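Local coordinates for protein N-acetylglucosamine-6-phosphate deacetylase (Thermotoga maritima, PDB 1O12) that probably removes the acetyl group from N-acetylglucosamine-6-phosphate, as a metal-dependent hydrolase of the NagA family that binds one divalent metal ion per subunit, at residues A[107-112]-A[119-124]; A[60-65]-A[80-85]. All blocks are in the same frame, centred on the assembly; numbering follows the deposited sequence.

Contact 1. Residues A[107-112]-A[119-124]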
loop_
_atom_site.group_PDB
_atom_site.type_symbol
_atom_site.label_atom_id
_atom_site.label_comp_id
_atom_site.label_asym_id
_atom_site.label_seq_id
_atom_site.Cartn_x
_atom_site.Cartn_y
_atom_site.Cartn_z
ATOM N N ARG A 107 -19.693 -8.642 33.535
ATOM C CA ARG A 107 -20.068 -8.492 34.933
ATOM C C ARG A 107 -18.890 -8.637 35.892
ATOM O O ARG A 107 -18.754 -7.854 36.837
ATOM C CB ARG A 107 -21.168 -9.505 35.277
ATOM C CG ARG A 107 -21.770 -9.386 36.662
ATOM C CD ARG A 107 -22.962 -10.347 36.807
ATOM N NE ARG A 107 -22.583 -11.747 36.572
ATOM C CZ ARG A 107 -23.079 -12.527 35.597
ATOM N NH1 ARG A 107 -23.999 -12.066 34.729
ATOM N NH2 ARG A 107 -22.638 -13.783 35.487
ATOM N N LYS A 108 -18.037 -9.627 35.654
ATOM C CA LYS A 108 -16.887 -9.827 36.516
ATOM C C LYS A 108 -15.798 -8.769 36.318
ATOM O O LYS A 108 -15.050 -8.432 37.253
ATOM C CB LYS A 108 -16.310 -11.206 36.295
ATOM C CG LYS A 108 -17.187 -12.344 36.799
ATOM C CD LYS A 108 -16.386 -13.653 36.693
ATOM C CE LYS A 108 -17.187 -14.878 37.096
ATOM N NZ LYS A 108 -16.276 -16.048 37.320
ATOM N N ALA A 109 -15.695 -8.240 35.105
ATOM C CA ALA A 109 -14.702 -7.210 34.854
ATOM C C ALA A 109 -15.185 -5.937 35.574
ATOM O O ALA A 109 -14.381 -5.211 36.186
ATOM C CB ALA A 109 -14.555 -6.969 33.335
ATOM N N ARG A 110 -16.494 -5.683 35.501
ATOM C CA ARG A 110 -17.106 -4.531 36.159
ATOM C C ARG A 110 -16.855 -4.606 37.672
ATOM O O ARG A 110 -16.523 -3.598 38.293
ATOM C CB ARG A 110 -18.622 -4.498 35.903
ATOM C CG ARG A 110 -19.396 -3.266 36.486
ATOM C CD ARG A 110 -20.890 -3.627 36.761
ATOM N NE ARG A 110 -21.013 -4.717 37.745
ATOM C CZ ARG A 110 -22.101 -5.458 37.946
ATOM N NH1 ARG A 110 -23.199 -5.248 37.245
ATOM N NH2 ARG A 110 -22.079 -6.444 38.828
ATOM N N ASP A 111 -17.004 -5.795 38.254
ATOM C CA ASP A 111 -16.787 -5.959 39.685
ATOM C C ASP A 111 -15.297 -5.844 39.996
ATOM O O ASP A 111 -14.892 -5.327 41.058
ATOM C CB ASP A 111 -17.282 -7.330 40.185
ATOM C CG ASP A 111 -18.787 -7.508 40.074
ATOM O OD1 ASP A 111 -19.534 -6.503 40.003
ATOM O OD2 ASP A 111 -19.225 -8.675 40.083
ATOM N N TYR A 112 -14.481 -6.361 39.081
ATOM C CA TYR A 112 -13.050 -6.315 39.254
ATOM C C TYR A 112 -12.561 -4.868 39.211
ATOM O O TYR A 112 -11.632 -4.498 39.919
ATOM C CB TYR A 112 -12.361 -7.123 38.159
ATOM C CG TYR A 112 -10.862 -7.154 38.330
ATOM C CD1 TYR A 112 -10.272 -8.074 39.181
ATOM C CD2 TYR A 112 -10.039 -6.224 37.683
ATOM C CE1 TYR A 112 -8.912 -8.086 39.395
ATOM C CE2 TYR A 112 -8.669 -6.221 37.885
ATOM C CZ TYR A 112 -8.100 -7.160 38.746
ATOM O OH TYR A 112 -6.720 -7.219 38.955
ATOM N N THR A 119 -6.412 -0.395 38.826
ATOM C CA THR A 119 -6.025 -1.439 37.866
ATOM C C THR A 119 -5.666 -0.980 36.436
ATOM O O THR A 119 -6.068 0.093 35.959
ATOM C CB THR A 119 -7.153 -2.512 37.697
ATOM O OG1 THR A 119 -6.708 -3.500 36.770
ATOM C CG2 THR A 119 -8.443 -1.895 37.140
ATOM N N SER A 120 -4.934 -1.832 35.742
ATOM C CA SER A 120 -4.556 -1.536 34.374
ATOM C C SER A 120 -5.687 -1.984 33.438
ATOM O O SER A 120 -5.679 -1.691 32.251
ATOM C CB SER A 120 -3.213 -2.215 34.029
ATOM O OG SER A 120 -3.198 -3.599 34.381
ATOM N N LEU A 121 -6.685 -2.666 33.982
ATOM C CA LEU A 121 -7.804 -3.119 33.166
ATOM C C LEU A 121 -8.800 -1.996 32.848
ATOM O O LEU A 121 -9.534 -1.528 33.709
ATOM C CB LEU A 121 -8.517 -4.258 33.869
ATOM C CG LEU A 121 -9.816 -4.725 33.220
ATOM C CD1 LEU A 121 -9.508 -5.577 31.992
ATOM C CD2 LEU A 121 -10.621 -5.554 34.230
ATOM N N LEU A 122 -8.819 -1.566 31.599
ATOM C CA LEU A 122 -9.711 -0.506 31.175
ATOM C C LEU A 122 -11.091 -1.087 30.940
ATOM O O LEU A 122 -12.100 -0.428 31.126
ATOM C CB LEU A 122 -9.219 0.097 29.874
ATOM C CG LEU A 122 -9.508 1.567 29.513
ATOM C CD1 LEU A 122 -10.030 1.638 28.093
ATOM C CD2 LEU A 122 -10.450 2.214 30.484
ATOM N N GLY A 123 -11.131 -2.332 30.517
ATOM C CA GLY A 123 -12.410 -2.945 30.253
ATOM C C GLY A 123 -12.301 -4.192 29.403
ATOM O O GLY A 123 -11.301 -4.935 29.450
ATOM N N VAL A 124 -13.324 -4.390 28.582
ATOM C CA VAL A 124 -13.391 -5.561 27.754
ATOM C C VAL A 124 -13.501 -5.260 26.279
ATOM O O VAL A 124 -14.261 -4.384 25.880
ATOM C CB VAL A 124 -14.583 -6.431 28.195
ATOM C CG1 VAL A 124 -14.854 -7.550 27.171
ATOM C CG2 VAL A 124 -14.277 -7.010 29.570
#

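Contact 2. Residues A[60-65]-A[80-85]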
loop_
_atom_site.group_PDB
_atom_site.type_symbol
_atom_site.label_atom_id
_atom_site.label_comp_id
_atom_site.label_asym_id
_atom_site.label_seq_id
_atom_site.Cartn_x
_atom_site.Cartn_y
_atom_site.Cartn_z
ATOM N N PRO A 60 -4.717 -3.132 23.633
ATOM C CA PRO A 60 -6.171 -3.182 23.493
ATOM C C PRO A 60 -6.675 -4.496 22.958
ATOM O O PRO A 60 -7.879 -4.667 22.761
ATOM C CB PRO A 60 -6.443 -2.034 22.532
ATOM C CG PRO A 60 -5.270 -2.155 21.563
ATOM C CD PRO A 60 -4.094 -2.420 22.488
ATOM N N HIS A 61 -5.757 -5.431 22.733
ATOM C CA HIS A 61 -6.137 -6.714 22.162
ATOM C C HIS A 61 -5.290 -7.865 22.677
ATOM O O HIS A 61 -4.258 -8.180 22.089
ATOM C CB HIS A 61 -6.021 -6.641 20.633
ATOM C CG HIS A 61 -6.740 -7.737 19.922
ATOM N ND1 HIS A 61 -7.017 -7.694 18.574
ATOM C CD2 HIS A 61 -7.244 -8.913 20.369
ATOM C CE1 HIS A 61 -7.660 -8.792 18.218
ATOM N NE2 HIS A 61 -7.811 -9.547 19.289
ATOM N N ILE A 62 -5.726 -8.484 23.774
ATOM C CA ILE A 62 -5.036 -9.634 24.362
ATOM C C ILE A 62 -6.083 -10.537 25.036
ATOM O O ILE A 62 -6.859 -10.070 25.868
ATOM C CB ILE A 62 -3.949 -9.198 25.411
ATOM C CG1 ILE A 62 -3.435 -10.419 26.187
ATOM C CG2 ILE A 62 -4.495 -8.165 26.359
ATOM C CD1 ILE A 62 -2.298 -10.096 27.161
ATOM N N HIS A 63 -6.076 -11.823 24.688
ATOM C CA HIS A 63 -7.023 -12.808 25.224
ATOM C C HIS A 63 -6.622 -13.372 26.589
ATOM O O HIS A 63 -7.438 -13.503 27.491
ATOM C CB HIS A 63 -7.157 -13.971 24.222
ATOM C CG HIS A 63 -7.517 -13.526 22.843
ATOM N ND1 HIS A 63 -8.806 -13.208 22.484
ATOM C CD2 HIS A 63 -6.744 -13.224 21.771
ATOM C CE1 HIS A 63 -8.814 -12.727 21.252
ATOM N NE2 HIS A 63 -7.574 -12.722 20.798
ATOM N N GLY A 64 -5.342 -13.713 26.711
ATOM C CA GLY A 64 -4.827 -14.296 27.925
ATOM C C GLY A 64 -3.328 -14.348 27.775
ATOM O O GLY A 64 -2.795 -13.946 26.731
ATOM N N VAL A 65 -2.644 -14.819 28.817
ATOM C CA VAL A 65 -1.192 -14.908 28.802
ATOM C C VAL A 65 -0.761 -15.698 30.050
ATOM O O VAL A 65 -1.412 -15.605 31.086
ATOM C CB VAL A 65 -0.558 -13.465 28.782
ATOM C CG1 VAL A 65 -0.989 -12.673 30.014
ATOM C CG2 VAL A 65 0.954 -13.550 28.724
ATOM N N GLU A 80 -1.158 -8.479 36.705
ATOM C CA GLU A 80 0.096 -8.656 37.376
ATOM C C GLU A 80 1.218 -9.023 36.378
ATOM O O GLU A 80 2.323 -8.475 36.439
ATOM C CB GLU A 80 -0.105 -9.728 38.462
ATOM C CG GLU A 80 1.037 -9.888 39.440
ATOM C CD GLU A 80 1.714 -8.551 39.792
ATOM O OE1 GLU A 80 1.003 -7.561 40.121
ATOM O OE2 GLU A 80 2.970 -8.504 39.742
ATOM N N PHE A 81 0.959 -9.927 35.444
ATOM C CA PHE A 81 2.019 -10.265 34.503
ATOM C C PHE A 81 2.348 -9.110 33.560
ATOM O O PHE A 81 3.519 -8.790 33.336
ATOM C CB PHE A 81 1.647 -11.478 33.660
ATOM C CG PHE A 81 2.712 -11.859 32.690
ATOM C CD1 PHE A 81 3.925 -12.382 33.144
ATOM C CD2 PHE A 81 2.555 -11.613 31.328
ATOM C CE1 PHE A 81 4.985 -12.652 32.251
ATOM C CE2 PHE A 81 3.610 -11.876 30.429
ATOM C CZ PHE A 81 4.827 -12.396 30.897
ATOM N N LEU A 82 1.298 -8.498 33.006
ATOM C CA LEU A 82 1.449 -7.392 32.065
ATOM C C LEU A 82 2.358 -6.254 32.525
ATOM O O LEU A 82 3.000 -5.589 31.693
ATOM C CB LEU A 82 0.073 -6.856 31.676
ATOM C CG LEU A 82 -0.679 -7.901 30.852
ATOM C CD1 LEU A 82 -1.921 -7.286 30.274
ATOM C CD2 LEU A 82 0.211 -8.436 29.739
ATOM N N TYR A 83 2.427 -6.036 33.835
ATOM C CA TYR A 83 3.279 -4.988 34.364
ATOM C C TYR A 83 4.726 -5.303 34.020
ATOM O O TYR A 83 5.533 -4.398 33.804
ATOM C CB TYR A 83 3.091 -4.850 35.879
ATOM C CG TYR A 83 1.797 -4.141 36.250
ATOM C CD1 TYR A 83 1.405 -2.970 35.587
ATOM C CD2 TYR A 83 0.955 -4.632 37.265
ATOM C CE1 TYR A 83 0.219 -2.317 35.915
ATOM C CE2 TYR A 83 -0.236 -3.977 37.603
ATOM C CZ TYR A 83 -0.592 -2.833 36.921
ATOM O OH TYR A 83 -1.759 -2.201 37.206
ATOM N N SER A 84 5.056 -6.590 33.949
ATOM C CA SER A 84 6.416 -7.014 33.604
ATOM C C SER A 84 6.696 -6.811 32.120
ATOM O O SER A 84 7.790 -7.096 31.657
ATOM C CB SER A 84 6.633 -8.483 33.919
ATOM O OG SER A 84 5.894 -9.300 33.034
ATOM N N GLN A 85 5.700 -6.350 31.374
ATOM C CA GLN A 85 5.881 -6.087 29.957
ATOM C C GLN A 85 5.736 -4.585 29.746
ATOM O O GLN A 85 5.720 -4.101 28.611
ATOM C CB GLN A 85 4.843 -6.856 29.134
ATOM C CG GLN A 85 5.048 -8.340 29.161
ATOM C CD GLN A 85 6.423 -8.726 28.673
ATOM O OE1 GLN A 85 6.827 -8.330 27.599
ATOM N NE2 GLN A 85 7.152 -9.500 29.468
#

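Contact 1. Residues A[107-112]-A[119-124]
On helix 99-115, Tyr112 meets Thr119 and Leu121, and Ala109, one turn earlier, meets Val124 and, more loosely, Leu121; Thr119 lies in the loop just before strand 121-127. The contact falls within the beta-alpha-beta unit formed by strand 87-93, this helix and the strand that follows it. The unit belongs to the TIM-barrel-like domain of the amidohydrolases. The axes of helix segment 107-112 and strand segment 121-124 run nearly antiparallel, at 162°, and approach to 8.5 Å. At one end the methyl of Ala109 packs on Val124, CB to CG2 3.8 Å, with Val124 CG2 lying beside its own backbone N. At the other end the Tyr112 ring, its CG anti to the backbone N (chi1 -178°), extends past Leu121 and Thr119. Leu121 CD2 approaches the ring obliquely, 3.6 Å from Tyr112 CD2, while Thr119 OG1 lies at the ring edge, near its plane, 3.5 Å from Tyr112 CE2. No hydrogen bond joins the two segments, and the fit is made by apolar groups apart from that one hydroxyl.

Glu79, on helix 75-83, ties the polar ends together: its OE2 is hydrogen-bonded to both Tyr112 OH and Thr119 OG1, which probably helps to set the position of the ring's hydroxyl end. Phe75 of the same helix meets the Tyr112 ring with planes at about 55° and also touches Ala109 and Leu121. On the strand side, backbone bonds from Ser120, Leu122 and Gly123 reach strand 87-93, and those of Val124 reach Pro158 and Lys160. Just ahead of the strand, an ST turn orients the Thr119 hydroxyl: Leu121 N donates to Thr119 OG1 at 2.9 Å, with the N-H pointing almost straight at the oxygen.

Contact 2. Residues A[60-65]-A[80-85]
Val65 on strand 61-65 packs against Phe81 and Leu82 of helix 75-83, and Ile62 reaches the same helix at Leu82. From Val65 CB the two methyls part. CG2, anti to the backbone N, lies 3.6 Å from Phe81 CE2 and equally near CD2, approaching the ring obliquely. CG1, set between the backbone N and the carbonyl carbon (chi1 60°), touches Phe81 CD2 at 3.9 Å and makes a looser approach of 4.4 Å to Leu82 CD2. With CG1 anti to the backbone N (chi1 170°) and CD1 continuing the extended chain, Ile62 meets Leu82 CD2 tip to tip, its CD1 4.0 Å away.

Between them, at the break in the strand, sits His63, whose NE2 is hydrogen-bonded to Asp267, the predicted proton donor/acceptor; His61 NE2 is hydrogen-bonded to Glu127 OE1, Glu127 being a ligand of the iron(III) ion. These two histidines belong to the HxH motif at the end of the first barrel strand in amidohydrolases. The chain thus turns polar groups to the active site and Ile62 and Val65 to the helix. With carbon alone meeting carbon, the contact depends on shape and burial, with no directional bond fixing its geometry.

Both contacts are buried and mainly apolar, without a hydrogen bond across the segments, but they sit differently in the fold. Contact 1 lies toward the outside of the barrel, about 16 Å from the centre of the chain, and joins a helix to the strand that follows it; contact 2 is about 10 Å from that centre and joins an active-site strand to a helix. Helix 75-83 is common to their surroundings: it supplies one side of contact 2, while its Glu79 and Phe75 border contact 1. Glu79 OE1 is also hydrogen-bonded to Tyr83 OH of segment 80-85, which packs against Ser120 of contact 1. A threonine hydroxyl takes part across contact 1, whereas across contact 2 only hydrocarbon groups meet.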